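Local coordinates for odorant-binding protein 2a (Homo sapiens, PDB 4RUN) that binds and transports small hydrophobic odorants, with a preference for aldehydes and large fatty acids, at residues G12-K17 and D93-Y98; F97-Q102 and R108-L113. The protein carries 2 engineered substitutions. One frame throughout, in Å; residues are numbered along the deposited sequence.

Overall arrangement
Both interactions use strand 95-103 of the lipocalin barrel, but they join it to different partners. Interaction 2 is a hairpin between neighbouring strands, 97-102 against 108-113, built on backbone hydrogen bonds and partly buried, with Y98, K100 and Y109 packing on one face and F97, N112, S99 and M110 on the other. Interaction 1 is buried and made by side chains alone: a salt bridge and an aromatic pair span from strand 12-21 to residues 94 and 95, with strand 106-115 lying between in the sheet order. The contacts meet at L113, whose O is 2.8 Å from K17 N, a probable hydrogen bond, while its CD1 packs on D94.

Interaction 1 of 2, residues G12-K17 and D93-Y98; sequences GTWYVK and DDYVFY
K17 and D94 mark the nearest approach of the two backbones, their CA atoms still 9.5 Å apart, because strands 12-21 and 95-103 are not paired directly: each is bonded to strand 106-115. Side chains therefore close the distance. K17 and D94 reach out from opposite directions. The lysine is extended beyond CG, with chi2 to chi4 all near 180°, which carries its ammonium group to the carboxylate. NZ lies 3.0 Å from D94 OD1, on the syn side and 26° out of the carboxylate plane, and makes a weak second bond of 3.2 Å to D94 OD2. The same NZ also bonds to the backbone O of N119, so this buried charge is held by both a carboxylate and a carbonyl.

The second link is aromatic. W14 presents the outer edge of its six-membered ring to the face of Y95 in an offset edge-to-face pair, the planes at 85° and the centroids 5.3 Å apart. W14 CH2 makes the closest touch, 3.4 Å from Y95 CD1. NE1 bonds to I10 O, which limits how the ring can turn. R116 makes a cation-pi contact with the indole. G12, T13 and W14 form the Gly-X-Trp signature of the lipocalin fold, whose tryptophan packs, as in other lipocalins, against an arginine, here R116, at the closed end of the barrel.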
ATOM      1  N   GLY A  12      -3.565  -9.946  -9.660  1.00 93.86           N
ATOM      2  CA  GLY A  12      -2.807  -9.396 -10.790  1.00 90.26           C
ATOM      3  C   GLY A  12      -1.795  -8.340 -10.358  1.00 83.07           C
ATOM      4  O   GLY A  12      -1.389  -8.286  -9.197  1.00 78.59           O
ATOM      5  N   THR A  13      -1.385  -7.502 -11.303  1.00 80.92           N
ATOM      6  CA  THR A  13      -0.383  -6.473 -11.041  1.00 77.19           C
ATOM      7  C   THR A  13      -1.043  -5.162 -10.590  1.00 74.77           C
ATOM      8  O   THR A  13      -2.059  -4.749 -11.147  1.00 76.17           O
ATOM      9  CB  THR A  13       0.503  -6.227 -12.282  1.00 76.90           C
ATOM     10  OG1 THR A  13       1.240  -7.411 -12.581  1.00 78.73           O
ATOM     11  CG2 THR A  13       1.491  -5.080 -12.049  1.00 73.66           C
ATOM     12  N   TRP A  14      -0.468  -4.548  -9.553  1.00 71.06           N
ATOM     13  CA  TRP A  14      -0.830  -3.206  -9.109  1.00 67.77           C
ATOM     14  C   TRP A  14       0.421  -2.352  -8.998  1.00 62.65           C
ATOM     15  O   TRP A  14       1.518  -2.849  -8.794  1.00 62.63           O
ATOM     16  CB  TRP A  14      -1.488  -3.228  -7.741  1.00 67.13           C
ATOM     17  CG  TRP A  14      -2.812  -3.863  -7.681  1.00 71.42           C
ATOM     18  CD1 TRP A  14      -3.076  -5.182  -7.502  1.00 75.04           C
ATOM     19  CD2 TRP A  14      -4.071  -3.206  -7.737  1.00 74.07           C
ATOM     20  NE1 TRP A  14      -4.425  -5.394  -7.450  1.00 77.47           N
ATOM     21  CE2 TRP A  14      -5.064  -4.195  -7.595  1.00 78.37           C
ATOM     22  CE3 TRP A  14      -4.465  -1.878  -7.901  1.00 74.11           C
ATOM     23  CZ2 TRP A  14      -6.426  -3.901  -7.614  1.00 81.65           C
ATOM     24  CZ3 TRP A  14      -5.819  -1.587  -7.922  1.00 75.51           C
ATOM     25  CH2 TRP A  14      -6.781  -2.596  -7.777  1.00 79.42           C
ATOM     26  N   TYR A  15       0.230  -1.052  -9.121  1.00 60.51           N
ATOM     27  CA  TYR A  15       1.311  -0.111  -9.062  1.00 59.48           C
ATOM     28  C   TYR A  15       1.041   0.851  -7.919  1.00 57.56           C
ATOM     29  O   TYR A  15      -0.063   1.398  -7.814  1.00 58.09           O
ATOM     30  CB  TYR A  15       1.415   0.656 -10.376  1.00 61.21           C
ATOM     31  CG  TYR A  15       1.826  -0.198 -11.541  1.00 67.23           C
ATOM     32  CD1 TYR A  15       3.173  -0.408 -11.824  1.00 69.50           C
ATOM     33  CD2 TYR A  15       0.874  -0.813 -12.359  1.00 70.93           C
ATOM     34  CE1 TYR A  15       3.564  -1.205 -12.884  1.00 73.17           C
ATOM     35  CE2 TYR A  15       1.254  -1.609 -13.431  1.00 74.27           C
ATOM     36  CZ  TYR A  15       2.603  -1.803 -13.687  1.00 75.86           C
ATOM     37  OH  TYR A  15       3.012  -2.599 -14.736  1.00 78.54           O
ATOM     38  N   VAL A  16       2.052   1.051  -7.074  1.00 53.92           N
ATOM     39  CA  VAL A  16       1.985   1.979  -5.950  1.00 49.83           C
ATOM     40  C   VAL A  16       2.452   3.352  -6.410  1.00 48.25           C
ATOM     41  O   VAL A  16       3.621   3.538  -6.733  1.00 50.76           O
ATOM     42  CB  VAL A  16       2.889   1.517  -4.805  1.00 49.09           C
ATOM     43  CG1 VAL A  16       2.798   2.496  -3.654  1.00 48.14           C
ATOM     44  CG2 VAL A  16       2.544   0.089  -4.365  1.00 49.85           C
ATOM     45  N   LYS A  17       1.541   4.315  -6.427  1.00 46.10           N
ATOM     46  CA  LYS A  17       1.797   5.619  -7.046  1.00 44.12           C
ATOM     47  C   LYS A  17       2.086   6.703  -6.027  1.00 41.62           C
ATOM     48  O   LYS A  17       2.774   7.672  -6.311  1.00 44.92           O
ATOM     49  CB  LYS A  17       0.585   6.016  -7.877  1.00 45.93           C
ATOM     50  CG  LYS A  17       0.178   4.962  -8.894  1.00 48.36           C
ATOM     51  CD  LYS A  17      -1.111   5.339  -9.585  1.00 50.67           C
ATOM     52  CE  LYS A  17      -1.301   4.487 -10.816  1.00 53.56           C
ATOM     53  NZ  LYS A  17      -2.585   4.749 -11.516  1.00 55.83           N
ATOM     54  N   ASP A  93      -9.759   5.990 -11.410  1.00 77.03           N
ATOM     55  CA  ASP A  93      -9.742   4.553 -11.624  1.00 78.76           C
ATOM     56  C   ASP A  93      -8.720   3.845 -10.731  1.00 74.29           C
ATOM     57  O   ASP A  93      -8.273   2.736 -11.045  1.00 75.28           O
ATOM     58  CB  ASP A  93      -9.487   4.285 -13.108  1.00 81.78           C
ATOM     59  CG  ASP A  93     -10.510   4.980 -14.004  1.00 83.80           C
ATOM     60  OD1 ASP A  93     -11.724   4.848 -13.733  1.00 84.91           O
ATOM     61  OD2 ASP A  93     -10.095   5.672 -14.957  1.00 81.59           O
ATOM     62  N   ASP A  94      -8.396   4.476  -9.600  1.00 68.77           N
ATOM     63  CA  ASP A  94      -7.447   3.934  -8.647  1.00 64.40           C
ATOM     64  C   ASP A  94      -8.145   3.597  -7.346  1.00 63.86           C
ATOM     65  O   ASP A  94      -9.313   3.936  -7.133  1.00 68.64           O
ATOM     66  CB  ASP A  94      -6.324   4.936  -8.373  1.00 60.24           C
ATOM     67  CG  ASP A  94      -5.412   5.136  -9.560  1.00 60.56           C
ATOM     68  OD1 ASP A  94      -5.300   4.247 -10.416  1.00 64.07           O
ATOM     69  OD2 ASP A  94      -4.788   6.198  -9.654  1.00 60.40           O
ATOM     70  N   TYR A  95      -7.405   2.921  -6.479  1.00 58.75           N
ATOM     71  CA  TYR A  95      -7.898   2.497  -5.188  1.00 57.82           C
ATOM     72  C   TYR A  95      -6.949   3.025  -4.124  1.00 55.26           C
ATOM     73  O   TYR A  95      -5.821   3.419  -4.431  1.00 49.90           O
ATOM     74  CB  TYR A  95      -7.915   0.980  -5.111  1.00 58.91           C
ATOM     75  CG  TYR A  95      -8.993   0.280  -5.897  1.00 62.81           C
ATOM     76  CD1 TYR A  95      -8.848   0.035  -7.256  1.00 64.46           C
ATOM     77  CD2 TYR A  95     -10.127  -0.197  -5.265  1.00 66.00           C
ATOM     78  CE1 TYR A  95      -9.824  -0.648  -7.969  1.00 68.82           C
ATOM     79  CE2 TYR A  95     -11.108  -0.870  -5.961  1.00 70.57           C
ATOM     80  CZ  TYR A  95     -10.956  -1.098  -7.313  1.00 72.43           C
ATOM     81  OH  TYR A  95     -11.942  -1.777  -8.009  1.00 78.43           O
ATOM     82  N   VAL A  96      -7.407   2.999  -2.877  1.00 57.30           N
ATOM     83  CA  VAL A  96      -6.550   3.279  -1.730  1.00 57.93           C
ATOM     84  C   VAL A  96      -6.356   2.022  -0.899  1.00 60.66           C
ATOM     85  O   VAL A  96      -7.305   1.298  -0.629  1.00 64.36           O
ATOM     86  CB  VAL A  96      -7.137   4.372  -0.843  1.00 58.14           C
ATOM     87  CG1 VAL A  96      -6.315   4.535   0.425  1.00 55.73           C
ATOM     88  CG2 VAL A  96      -7.183   5.670  -1.622  1.00 59.42           C
ATOM     89  N   PHE A  97      -5.108   1.772  -0.522  1.00 60.66           N
ATOM     90  CA  PHE A  97      -4.736   0.628   0.285  1.00 63.75           C
ATOM     91  C   PHE A  97      -4.361   1.200   1.636  1.00 62.05           C
ATOM     92  O   PHE A  97      -3.312   1.809   1.798  1.00 63.49           O
ATOM     93  CB  PHE A  97      -3.563  -0.071  -0.386  1.00 65.79           C
ATOM     94  CG  PHE A  97      -2.998  -1.221   0.373  1.00 70.55           C
ATOM     95  CD1 PHE A  97      -2.040  -1.016   1.373  1.00 71.41           C
ATOM     96  CD2 PHE A  97      -3.349  -2.518   0.035  1.00 74.96           C
ATOM     97  CE1 PHE A  97      -1.483  -2.087   2.046  1.00 72.15           C
ATOM     98  CE2 PHE A  97      -2.791  -3.591   0.702  1.00 78.79           C
ATOM     99  CZ  PHE A  97      -1.857  -3.375   1.709  1.00 76.52           C
ATOM    100  N   TYR A  98      -5.253   1.027   2.595  1.00 63.83           N
ATOM    101  CA  TYR A  98      -5.115   1.611   3.920  1.00 65.02           C
ATOM    102  C   TYR A  98      -4.771   0.476   4.863  1.00 62.75           C
ATOM    103  O   TYR A  98      -5.404  -0.576   4.794  1.00 65.31           O
ATOM    104  CB  TYR A  98      -6.446   2.274   4.299  1.00 71.72           C
ATOM    105  CG  TYR A  98      -6.446   3.039   5.599  1.00 78.56           C
ATOM    106  CD1 TYR A  98      -5.538   4.071   5.827  1.00 78.95           C
ATOM    107  CD2 TYR A  98      -7.386   2.752   6.604  1.00 89.34           C
ATOM    108  CE1 TYR A  98      -5.543   4.781   7.028  1.00 84.02           C
ATOM    109  CE2 TYR A  98      -7.405   3.459   7.808  1.00 91.70           C
ATOM    110  CZ  TYR A  98      -6.481   4.474   8.019  1.00 89.16           C
ATOM    111  OH  TYR A  98      -6.504   5.178   9.208  1.00 87.45           O
TER

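Interaction 2 of 2, residues F97-Q102 and R108-L113; sequences FYSKDQ and RYMGNL. Engineered in segment 97-102: S99 (natural residue Cys). Engineered in segment 108-113: N112 (natural residue Lys).
F97 and N112 begin the register of an antiparallel beta hairpin, strands 95-103 and 106-115 of the lipocalin barrel, whose axes run 4.7 Å apart at 167°. F97-N112, S99-M110 and D101-R108 are the hydrogen-bonded pairs, each closed by two N-H...O bonds. Their side chains form the closely packed face: S99, N112 and D101 are buried, and M110 turns to M19 and V21 of strand 12-21. F97 lies alongside the engineered N112, its CD1 3.3 Å from N112 ND2 with ring and amide planes 45° apart. The hydroxyl of the engineered S99 rests 3.6 Å from M110 CB, and a water close to S99 OG donates to R108 O, linking the strands. R81 and R103 claim the D101 carboxylate.

On the opposite face none of Y98, K100 and Y109 is buried, though Y109 still fills it; K100, at the margin, is its loose part. With CG beside its backbone N (chi1 -57°), Y109 swings its ring across to the other strand, where the K100 methylenes run alongside, K100 CG 3.8 Å from Y109 CD1. An alanine here would remove this ring and would probably leave the K100 methylenes without their neighbour and the Y98 hydroxyl without the ring face beneath it. Opposite Y98, G111 brings no side chain. Y98 extends side by side with Y109, its OH 3.7 Å above the Y109 ring plane, over the ring centre.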
ATOM      1  N   PHE A  97      -5.108   1.772  -0.522  1.00 60.66           N
ATOM      2  CA  PHE A  97      -4.736   0.628   0.285  1.00 63.75           C
ATOM      3  C   PHE A  97      -4.361   1.200   1.636  1.00 62.05           C
ATOM      4  O   PHE A  97      -3.312   1.809   1.798  1.00 63.49           O
ATOM      5  CB  PHE A  97      -3.563  -0.071  -0.386  1.00 65.79           C
ATOM      6  CG  PHE A  97      -2.998  -1.221   0.373  1.00 70.55           C
ATOM      7  CD1 PHE A  97      -2.040  -1.016   1.373  1.00 71.41           C
ATOM      8  CD2 PHE A  97      -3.349  -2.518   0.035  1.00 74.96           C
ATOM      9  CE1 PHE A  97      -1.483  -2.087   2.046  1.00 72.15           C
ATOM     10  CE2 PHE A  97      -2.791  -3.591   0.702  1.00 78.79           C
ATOM     11  CZ  PHE A  97      -1.857  -3.375   1.709  1.00 76.52           C
ATOM     12  N   TYR A  98      -5.253   1.027   2.595  1.00 63.83           N
ATOM     13  CA  TYR A  98      -5.115   1.611   3.920  1.00 65.02           C
ATOM     14  C   TYR A  98      -4.771   0.476   4.863  1.00 62.75           C
ATOM     15  O   TYR A  98      -5.404  -0.576   4.794  1.00 65.31           O
ATOM     16  CB  TYR A  98      -6.446   2.274   4.299  1.00 71.72           C
ATOM     17  CG  TYR A  98      -6.446   3.039   5.599  1.00 78.56           C
ATOM     18  CD1 TYR A  98      -5.538   4.071   5.827  1.00 78.95           C
ATOM     19  CD2 TYR A  98      -7.386   2.752   6.604  1.00 89.34           C
ATOM     20  CE1 TYR A  98      -5.543   4.781   7.028  1.00 84.02           C
ATOM     21  CE2 TYR A  98      -7.405   3.459   7.808  1.00 91.70           C
ATOM     22  CZ  TYR A  98      -6.481   4.474   8.019  1.00 89.16           C
ATOM     23  OH  TYR A  98      -6.504   5.178   9.208  1.00 87.45           O
ATOM     24  N   SER A  99      -3.747   0.644   5.697  1.00 57.98           N
ATOM     25  CA  SER A  99      -3.370  -0.404   6.639  1.00 58.19           C
ATOM     26  C   SER A  99      -3.276   0.131   8.064  1.00 58.74           C
ATOM     27  O   SER A  99      -2.812   1.249   8.301  1.00 56.17           O
ATOM     28  CB  SER A  99      -2.047  -1.068   6.227  1.00 58.89           C
ATOM     29  OG  SER A  99      -0.909  -0.366   6.718  1.00 56.34           O
ATOM     30  N   LYS A 100      -3.728  -0.686   9.005  1.00 61.35           N
ATOM     31  CA  LYS A 100      -3.597  -0.409  10.432  1.00 63.71           C
ATOM     32  C   LYS A 100      -2.801  -1.574  11.041  1.00 63.76           C
ATOM     33  O   LYS A 100      -3.233  -2.733  10.960  1.00 64.45           O
ATOM     34  CB  LYS A 100      -4.984  -0.296  11.077  1.00 69.05           C
ATOM     35  CG  LYS A 100      -5.874   0.803  10.502  1.00 71.95           C
ATOM     36  CD  LYS A 100      -7.224   0.864  11.210  1.00 77.58           C
ATOM     37  CE  LYS A 100      -7.128   1.628  12.520  1.00 80.88           C
ATOM     38  NZ  LYS A 100      -8.279   1.450  13.451  1.00 87.74           N
ATOM     39  N   ASP A 101      -1.629  -1.274  11.609  1.00 61.36           N
ATOM     40  CA  ASP A 101      -0.696  -2.306  12.089  1.00 59.28           C
ATOM     41  C   ASP A 101      -0.459  -2.205  13.603  1.00 59.92           C
ATOM     42  O   ASP A 101       0.119  -1.235  14.099  1.00 56.63           O
ATOM     43  CB  ASP A 101       0.619  -2.150  11.307  1.00 55.48           C
ATOM     44  CG  ASP A 101       1.485  -3.418  11.263  1.00 55.17           C
ATOM     45  OD1 ASP A 101       1.122  -4.472  11.823  1.00 56.31           O
ATOM     46  OD2 ASP A 101       2.575  -3.335  10.653  1.00 51.60           O
ATOM     47  N   GLN A 102      -0.921  -3.216  14.339  1.00 63.64           N
ATOM     48  CA  GLN A 102      -0.701  -3.273  15.789  1.00 64.80           C
ATOM     49  C   GLN A 102       0.742  -3.711  16.062  1.00 61.23           C
ATOM     50  O   GLN A 102       1.019  -4.880  16.311  1.00 60.97           O
ATOM     51  CB  GLN A 102      -1.684  -4.227  16.457  1.00 71.06           C
ATOM     52  CG  GLN A 102      -3.117  -4.091  15.990  1.00 76.27           C
ATOM     53  CD  GLN A 102      -4.018  -5.153  16.584  1.00 86.67           C
ATOM     54  OE1 GLN A 102      -3.552  -6.183  17.079  1.00 92.77           O
ATOM     55  NE2 GLN A 102      -5.325  -4.907  16.545  1.00 92.36           N
ATOM     56  N   ARG A 108       0.300   1.677  13.870  1.00 52.03           N
ATOM     57  CA  ARG A 108       0.814   2.386  12.703  1.00 49.30           C
ATOM     58  C   ARG A 108      -0.224   2.439  11.595  1.00 49.05           C
ATOM     59  O   ARG A 108      -0.699   1.387  11.157  1.00 46.98           O
ATOM     60  CB  ARG A 108       2.085   1.698  12.182  1.00 47.63           C
ATOM     61  CG  ARG A 108       2.736   2.397  10.994  1.00 45.63           C
ATOM     62  CD  ARG A 108       4.128   1.839  10.731  1.00 45.39           C
ATOM     63  NE  ARG A 108       5.150   2.469  11.575  1.00 45.25           N
ATOM     64  CZ  ARG A 108       6.371   1.979  11.787  1.00 45.70           C
ATOM     65  NH1 ARG A 108       6.754   0.830  11.230  1.00 44.36           N
ATOM     66  NH2 ARG A 108       7.218   2.634  12.580  1.00 47.73           N
ATOM     67  N   TYR A 109      -0.558   3.659  11.147  1.00 50.75           N
ATOM     68  CA  TYR A 109      -1.395   3.870   9.954  1.00 52.86           C
ATOM     69  C   TYR A 109      -0.531   4.146   8.744  1.00 51.20           C
ATOM     70  O   TYR A 109       0.519   4.772   8.844  1.00 49.14           O
ATOM     71  CB  TYR A 109      -2.351   5.063  10.089  1.00 54.46           C
ATOM     72  CG  TYR A 109      -3.315   5.044  11.249  1.00 58.20           C
ATOM     73  CD1 TYR A 109      -3.885   3.864  11.699  1.00 61.19           C
ATOM     74  CD2 TYR A 109      -3.711   6.238  11.855  1.00 59.97           C
ATOM     75  CE1 TYR A 109      -4.789   3.871  12.748  1.00 64.74           C
ATOM     76  CE2 TYR A 109      -4.614   6.249  12.901  1.00 61.82           C
ATOM     77  CZ  TYR A 109      -5.149   5.063  13.347  1.00 64.52           C
ATOM     78  OH  TYR A 109      -6.036   5.065  14.395  1.00 66.70           O
ATOM     79  N   MET A 110      -1.007   3.710   7.585  1.00 54.32           N
ATOM     80  CA  MET A 110      -0.254   3.861   6.355  1.00 53.92           C
ATOM     81  C   MET A 110      -1.212   3.726   5.178  1.00 53.92           C
ATOM     82  O   MET A 110      -2.064   2.838   5.151  1.00 58.44           O
ATOM     83  CB  MET A 110       0.844   2.799   6.302  1.00 56.43           C
ATOM     84  CG  MET A 110       1.812   2.955   5.145  1.00 61.63           C
ATOM     85  SD  MET A 110       2.988   1.586   5.017  1.00 64.73           S
ATOM     86  CE  MET A 110       3.105   1.010   6.714  1.00 65.38           C
ATOM     87  N   GLY A 111      -1.072   4.615   4.205  1.00 49.62           N
ATOM     88  CA  GLY A 111      -1.953   4.633   3.053  1.00 48.16           C
ATOM     89  C   GLY A 111      -1.165   4.571   1.768  1.00 45.93           C
ATOM     90  O   GLY A 111      -0.101   5.153   1.663  1.00 43.81           O
ATOM     91  N   ASN A 112      -1.685   3.856   0.781  1.00 47.12           N
ATOM     92  CA  ASN A 112      -1.022   3.762  -0.502  1.00 46.74           C
ATOM     93  C   ASN A 112      -2.018   3.929  -1.624  1.00 46.62           C
ATOM     94  O   ASN A 112      -3.078   3.304  -1.627  1.00 50.93           O
ATOM     95  CB  ASN A 112      -0.302   2.425  -0.626  1.00 48.85           C
ATOM     96  CG  ASN A 112       0.677   2.195   0.504  1.00 50.45           C
ATOM     97  OD1 ASN A 112       1.722   2.825   0.561  1.00 51.72           O
ATOM     98  ND2 ASN A 112       0.326   1.320   1.425  1.00 53.94           N
ATOM     99  N   LEU A 113      -1.682   4.805  -2.558  1.00 43.16           N
ATOM    100  CA  LEU A 113      -2.457   4.981  -3.759  1.00 42.70           C
ATOM    101  C   LEU A 113      -2.019   3.909  -4.725  1.00 44.31           C
ATOM    102  O   LEU A 113      -0.845   3.843  -5.095  1.00 45.38           O
ATOM    103  CB  LEU A 113      -2.205   6.364  -4.351  1.00 41.02           C
ATOM    104  CG  LEU A 113      -2.979   6.685  -5.626  1.00 42.35           C
ATOM    105  CD1 LEU A 113      -4.469   6.677  -5.350  1.00 43.84           C
ATOM    106  CD2 LEU A 113      -2.551   8.027  -6.177  1.00 42.32           C
TER
HETATM  107  O   HOH W   1       0.153   0.129   8.948  1.00 41.34           O